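Local coordinates for YrdC-like domain-containing protein (Streptococcus mutans, PDB 3L7V) that is of unknown function but may bind double-stranded RNA and take part in tRNA modification, at residues P63-Y68 with D218-S223; A105-T110 with C129-K134. All coordinates share one frame; numbering follows the deposited sequence.

Interaction 1 of 2, residues P63-Y68 with D218-S223; sequences PTKVGY and DDYVAS. With SO4 (sulfate ion), chain D.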
loop_
_atom_site.group_PDB
_atom_site.type_symbol
_atom_site.label_atom_id
_atom_site.label_comp_id
_atom_site.label_asym_id
_atom_site.label_seq_id
_atom_site.Cartn_x
_atom_site.Cartn_y
_atom_site.Cartn_z
ATOM N N PRO A 63 -10.906 -4.146 5.327
ATOM C CA PRO A 63 -11.538 -3.443 4.202
ATOM C C PRO A 63 -10.684 -2.285 3.705
ATOM O O PRO A 63 -9.975 -1.676 4.503
ATOM C CB PRO A 63 -12.826 -2.853 4.811
ATOM C CG PRO A 63 -12.906 -3.359 6.196
ATOM C CD PRO A 63 -11.523 -3.766 6.605
ATOM N N THR A 64 -10.758 -1.984 2.411
ATOM C CA THR A 64 -10.134 -0.783 1.853
ATOM C C THR A 64 -11.116 -0.080 0.924
ATOM O O THR A 64 -12.225 -0.571 0.719
ATOM C CB THR A 64 -8.877 -1.119 1.046
ATOM O OG1 THR A 64 -9.261 -1.791 -0.161
ATOM C CG2 THR A 64 -7.952 -2.008 1.845
ATOM N N LYS A 65 -10.696 1.053 0.350
ATOM C CA LYS A 65 -11.494 1.791 -0.636
ATOM C C LYS A 65 -11.864 0.956 -1.882
ATOM O O LYS A 65 -12.912 1.183 -2.493
ATOM C CB LYS A 65 -10.765 3.073 -1.095
ATOM C CG LYS A 65 -10.786 4.255 -0.121
ATOM C CD LYS A 65 -10.009 5.471 -0.680
ATOM C CE LYS A 65 -10.000 6.639 0.301
ATOM N NZ LYS A 65 -9.137 7.779 -0.155
ATOM N N VAL A 66 -11.002 0.014 -2.275
ATOM C CA VAL A 66 -11.294 -0.824 -3.450
ATOM C C VAL A 66 -11.512 -2.342 -3.168
ATOM O O VAL A 66 -11.597 -3.137 -4.105
ATOM C CB VAL A 66 -10.220 -0.665 -4.556
ATOM C CG1 VAL A 66 -10.171 0.769 -5.064
ATOM C CG2 VAL A 66 -8.863 -1.096 -4.031
ATOM N N GLY A 67 -11.611 -2.733 -1.901
ATOM C CA GLY A 67 -11.908 -4.119 -1.551
ATOM C C GLY A 67 -11.387 -4.626 -0.209
ATOM O O GLY A 67 -11.701 -4.053 0.821
ATOM N N TYR A 68 -10.602 -5.706 -0.226
ATOM C CA TYR A 68 -10.065 -6.341 0.995
ATOM C C TYR A 68 -8.565 -6.669 0.897
ATOM O O TYR A 68 -8.090 -7.108 -0.154
ATOM C CB TYR A 68 -10.891 -7.602 1.381
ATOM C CG TYR A 68 -12.254 -7.219 1.935
ATOM C CD1 TYR A 68 -13.370 -7.139 1.113
ATOM C CD2 TYR A 68 -12.406 -6.869 3.278
ATOM C CE1 TYR A 68 -14.611 -6.751 1.621
ATOM C CE2 TYR A 68 -13.630 -6.476 3.791
ATOM C CZ TYR A 68 -14.730 -6.424 2.959
ATOM O OH TYR A 68 -15.943 -6.026 3.472
ATOM N N ASP A 218 -18.807 -4.312 3.866
ATOM C CA ASP A 218 -19.243 -4.323 2.464
ATOM C C ASP A 218 -19.883 -3.001 2.003
ATOM O O ASP A 218 -19.661 -2.561 0.874
ATOM C CB ASP A 218 -20.227 -5.480 2.213
ATOM C CG ASP A 218 -19.538 -6.847 2.093
ATOM O OD1 ASP A 218 -18.289 -6.936 2.169
ATOM O OD2 ASP A 218 -20.266 -7.847 1.917
ATOM N N ASP A 219 -20.695 -2.395 2.871
ATOM C CA ASP A 219 -21.349 -1.115 2.585
ATOM C C ASP A 219 -20.361 0.057 2.391
ATOM O O ASP A 219 -20.571 0.914 1.532
ATOM C CB ASP A 219 -22.376 -0.767 3.677
ATOM N N TYR A 220 -19.300 0.096 3.197
ATOM C CA TYR A 220 -18.209 1.054 3.000
ATOM C C TYR A 220 -17.579 0.981 1.588
ATOM O O TYR A 220 -17.345 2.010 0.934
ATOM C CB TYR A 220 -17.118 0.841 4.056
ATOM C CG TYR A 220 -15.903 1.705 3.834
ATOM C CD1 TYR A 220 -15.927 3.054 4.152
ATOM C CD2 TYR A 220 -14.741 1.180 3.286
ATOM C CE1 TYR A 220 -14.822 3.854 3.944
ATOM C CE2 TYR A 220 -13.627 1.976 3.069
ATOM C CZ TYR A 220 -13.673 3.313 3.401
ATOM O OH TYR A 220 -12.571 4.122 3.198
ATOM N N VAL A 221 -17.299 -0.238 1.131
ATOM C CA VAL A 221 -16.656 -0.458 -0.170
ATOM C C VAL A 221 -17.588 -0.043 -1.314
ATOM O O VAL A 221 -17.157 0.526 -2.317
ATOM C CB VAL A 221 -16.226 -1.936 -0.335
ATOM C CG1 VAL A 221 -15.532 -2.172 -1.709
ATOM C CG2 VAL A 221 -15.334 -2.373 0.851
ATOM N N ALA A 222 -18.875 -0.309 -1.150
ATOM C CA ALA A 222 -19.854 0.052 -2.168
ATOM C C ALA A 222 -20.061 1.565 -2.296
ATOM O O ALA A 222 -20.231 2.076 -3.404
ATOM C CB ALA A 222 -21.174 -0.655 -1.907
ATOM N N SER A 223 -20.018 2.280 -1.172
ATOM C CA SER A 223 -20.243 3.733 -1.169
ATOM C C SER A 223 -19.132 4.548 -1.827
ATOM O O SER A 223 -19.315 5.730 -2.109
ATOM C CB SER A 223 -20.469 4.258 0.256
ATOM O OG SER A 223 -19.238 4.450 0.940
HETATM S S SO4 D . -21.644 -4.776 6.180
HETATM O O1 SO4 D . -21.216 -4.000 7.340
HETATM O O2 SO4 D . -20.551 -5.671 5.795
HETATM O O3 SO4 D . -22.830 -5.560 6.523
HETATM O O4 SO4 D . -21.981 -3.868 5.084
HETATM O O HOH W 1 -14.897 0.459 -4.151
#
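Val221 presses both of its methyls against the turn between strands 59-64 and 67-72. With CG1 anti to the backbone N (chi1 -180°), that methyl rests on the turn at Gly67 N, 4.0 Å away, while Val221 CG2 is carried to the carbonyl of Thr64, 3.6 Å from its O. A beta-branched valine suits this place, since it offers two short, rigid prongs to a backbone surface. The turn itself is compact: Thr64 OG1 accepts from Val66 N in an ST turn, and a side chain on residue 67 would collide with the preceding carbonyl O at the backbone angles found there, which explains Gly67. Tyr220 adds to the packed side. Its ring brings an edge to Thr64, with Tyr220 CE2 3.7 Å from Thr64 O, and its hydroxyl end passes Lys65 CG at 3.8 Å. The extended Lys65 chain carries NZ onward to a salt bridge with Asp124, so it is the aliphatic CG, not the charged end, that the Tyr220 hydroxyl passes. Trp41 stacks edge-to-face with the Tyr220 ring.

Where the backbones come nearest, at Lys65 and Val221, a water bridges two carbonyls, donating to both Lys65 O and Val221 O. The outer face of the helix is exposed at Asp219 and Ala222. At the first turn of the helix, Asp218 N and Asp219 N each donate to a sulfate, probably from the crystallisation liquor, which His40 also holds.

The one direct hydrogen bond between the segments runs from Tyr68 OH to Asp218 OD1, 2.8 Å, on the anti side of a carboxylate turned 70° from the ring. Tyr68 OH is also hydrogen-bonded to Ala217 N, and OD1 accepts from Val200 N as well. These shared bonds tie the start of helix 218-223 to the sheet, and an anion at its amino end is consistent with a favourable helix dipole.

Interaction 2 of 2, residues A105-T110 with C129-K134; sequences ALAQLT and CILPWK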
loop_
_atom_site.group_PDB
_atom_site.type_symbol
_atom_site.label_atom_id
_atom_site.label_comp_id
_atom_site.label_asym_id
_atom_site.label_seq_id
_atom_site.Cartn_x
_atom_site.Cartn_y
_atom_site.Cartn_z
ATOM N N ALA A 105 10.501 9.619 6.902
ATOM C CA ALA A 105 11.514 8.901 7.678
ATOM C C ALA A 105 12.107 7.687 6.962
ATOM O O ALA A 105 13.230 7.291 7.270
ATOM C CB ALA A 105 10.954 8.479 9.056
ATOM N N LEU A 106 11.360 7.104 6.016
ATOM C CA LEU A 106 11.710 5.796 5.425
ATOM C C LEU A 106 12.201 5.803 3.963
ATOM O O LEU A 106 13.075 5.019 3.589
ATOM C CB LEU A 106 10.521 4.822 5.539
ATOM C CG LEU A 106 9.965 4.451 6.920
ATOM C CD1 LEU A 106 8.955 3.294 6.822
ATOM C CD2 LEU A 106 11.085 4.096 7.874
ATOM N N ALA A 107 11.626 6.667 3.138
ATOM C CA ALA A 107 11.889 6.649 1.699
ATOM C C ALA A 107 12.702 7.849 1.231
ATOM O O ALA A 107 12.557 8.932 1.776
ATOM C CB ALA A 107 10.553 6.575 0.919
ATOM N N GLN A 108 13.554 7.645 0.226
ATOM C CA GLN A 108 14.282 8.739 -0.422
ATOM C C GLN A 108 13.318 9.550 -1.288
ATOM O O GLN A 108 12.475 8.971 -1.998
ATOM C CB GLN A 108 15.395 8.202 -1.336
ATOM C CG GLN A 108 16.539 7.500 -0.647
ATOM C CD GLN A 108 17.576 6.971 -1.625
ATOM O OE1 GLN A 108 17.807 7.548 -2.687
ATOM N NE2 GLN A 108 18.194 5.858 -1.273
ATOM N N LEU A 109 13.468 10.873 -1.258
ATOM C CA LEU A 109 12.537 11.793 -1.926
ATOM C C LEU A 109 13.268 12.968 -2.599
ATOM O O LEU A 109 14.379 13.328 -2.195
ATOM C CB LEU A 109 11.550 12.359 -0.894
ATOM C CG LEU A 109 10.180 11.730 -0.590
ATOM C CD1 LEU A 109 10.042 10.343 -1.134
ATOM C CD2 LEU A 109 9.880 11.752 0.898
ATOM N N THR A 110 12.651 13.548 -3.628
ATOM C CA THR A 110 13.025 14.888 -4.121
ATOM C C THR A 110 11.933 15.901 -3.751
ATOM O O THR A 110 10.843 15.509 -3.319
ATOM C CB THR A 110 13.208 14.926 -5.648
ATOM O OG1 THR A 110 11.975 14.588 -6.289
ATOM C CG2 THR A 110 14.296 13.963 -6.094
ATOM N N CYS A 129 3.559 4.582 -4.784
ATOM C CA CYS A 129 4.751 4.878 -5.587
ATOM C C CYS A 129 5.923 3.978 -5.214
ATOM O O CYS A 129 6.189 3.744 -4.029
ATOM C CB CYS A 129 5.192 6.353 -5.453
ATOM S SG CYS A 129 4.058 7.668 -6.056
ATOM N N ILE A 130 6.639 3.508 -6.230
ATOM C CA ILE A 130 7.820 2.672 -6.045
ATOM C C ILE A 130 9.045 3.550 -5.805
ATOM O O ILE A 130 9.474 4.285 -6.707
ATOM C CB ILE A 130 8.059 1.771 -7.276
ATOM C CG1 ILE A 130 6.818 0.922 -7.550
ATOM C CG2 ILE A 130 9.296 0.874 -7.085
ATOM C CD1 ILE A 130 7.014 -0.070 -8.655
ATOM N N LEU A 131 9.594 3.462 -4.586
ATOM C CA LEU A 131 10.744 4.268 -4.140
ATOM C C LEU A 131 11.906 3.434 -3.522
ATOM O O LEU A 131 11.704 2.297 -3.112
ATOM C CB LEU A 131 10.262 5.325 -3.130
ATOM C CG LEU A 131 9.319 6.415 -3.669
ATOM C CD1 LEU A 131 8.572 7.142 -2.542
ATOM C CD2 LEU A 131 10.082 7.410 -4.573
ATOM N N PRO A 132 13.122 4.008 -3.453
ATOM C CA PRO A 132 14.238 3.382 -2.715
ATOM C C PRO A 132 14.184 3.717 -1.222
ATOM O O PRO A 132 13.593 4.727 -0.854
ATOM C CB PRO A 132 15.490 4.041 -3.320
ATOM C CG PRO A 132 14.985 5.011 -4.405
ATOM C CD PRO A 132 13.533 5.275 -4.085
ATOM N N TRP A 133 14.802 2.898 -0.376
ATOM C CA TRP A 133 14.906 3.206 1.067
ATOM C C TRP A 133 16.086 4.123 1.373
ATOM O O TRP A 133 17.135 4.039 0.728
ATOM C CB TRP A 133 15.060 1.924 1.909
ATOM C CG TRP A 133 13.803 1.109 2.053
ATOM C CD1 TRP A 133 13.187 0.364 1.080
ATOM C CD2 TRP A 133 13.016 0.940 3.245
ATOM N NE1 TRP A 133 12.062 -0.247 1.593
ATOM C CE2 TRP A 133 11.939 0.085 2.918
ATOM C CE3 TRP A 133 13.117 1.428 4.555
ATOM C CZ2 TRP A 133 10.967 -0.287 3.854
ATOM C CZ3 TRP A 133 12.149 1.056 5.482
ATOM C CH2 TRP A 133 11.091 0.204 5.124
ATOM N N LYS A 134 15.921 4.990 2.363
ATOM C CA LYS A 134 17.061 5.730 2.913
ATOM C C LYS A 134 18.059 4.766 3.551
ATOM O O LYS A 134 17.665 3.862 4.288
ATOM C CB LYS A 134 16.593 6.744 3.952
ATOM C CG LYS A 134 15.915 7.946 3.350
ATOM C CD LYS A 134 14.863 8.488 4.294
ATOM C CE LYS A 134 15.391 9.649 5.098
ATOM N NZ LYS A 134 15.500 10.828 4.208
HETATM O O HOH W 2 12.922 11.655 3.018
HETATM O O HOH W 3 15.298 12.050 1.337
#
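Gln108 reaches across to the backbone of the 129-134 segment with both its main chain and its side chain. Its N donates to Pro132 O at 3.1 Å, and Lys134 N returns a bond to Leu106 O, nearly straight at 168°; together they frame a single beta bridge between Ala107 and Trp133. The side chain adds a third bond. Gln108 CG lies anti to the carbonyl carbon (chi1 -67°) and the chain is extended beyond it, so that the side chain crosses that of Pro132 at about a right angle, its amide end against Pro132 CB. This sets Gln108 NE2 2.9 Å from Trp133 O, above the carbonyl plane. Glutamine is long enough for this reach, and the Pro132 ring gives the amide an apolar neighbour.

Leu106 lies beside Trp133, both side chains pointing the same way, with Leu106 CD2 4.0 Å from Trp133 CZ3. The indole is anchored elsewhere by NE1 bonding to Ser159. On the other flank Leu131 CD1 meets the Ala107 methyl, which is small enough to fit beside it. The same Leu131 CD1 lies 3.8 Å from Leu109 CD1.

Lys134 takes a course bent at chi2, chi3 and chi4. Lys134 CD passes 3.4 Å from Ala107 O, and the amine curls back to a water that donates to the same carbonyl.

The motif is an isolated beta bridge by which the chain leaving helix 100-106 pairs with the end of strand 127-132; helix 111-123 links the two segments in this alpha/beta YrdC-like fold.

Interactions 1 and 2 lie across the chain's centre from each other, their own centres 28 Å apart and their nearest atoms about 14 Å apart, so they do not touch. They are joined through one mixed sheet: strands 59-64 and 67-72 serve interaction 1, and strand 127-132 serves interaction 2. Both segments of interaction 2 fall between the two halves of interaction 1 in the sequence. Each lies near a bound sulfate, at the amino end of helix 218-223 in the first and about 3 Å from the Lys134 side chain in the second. Such ions often mark pockets for anions, though neither site is established as functional.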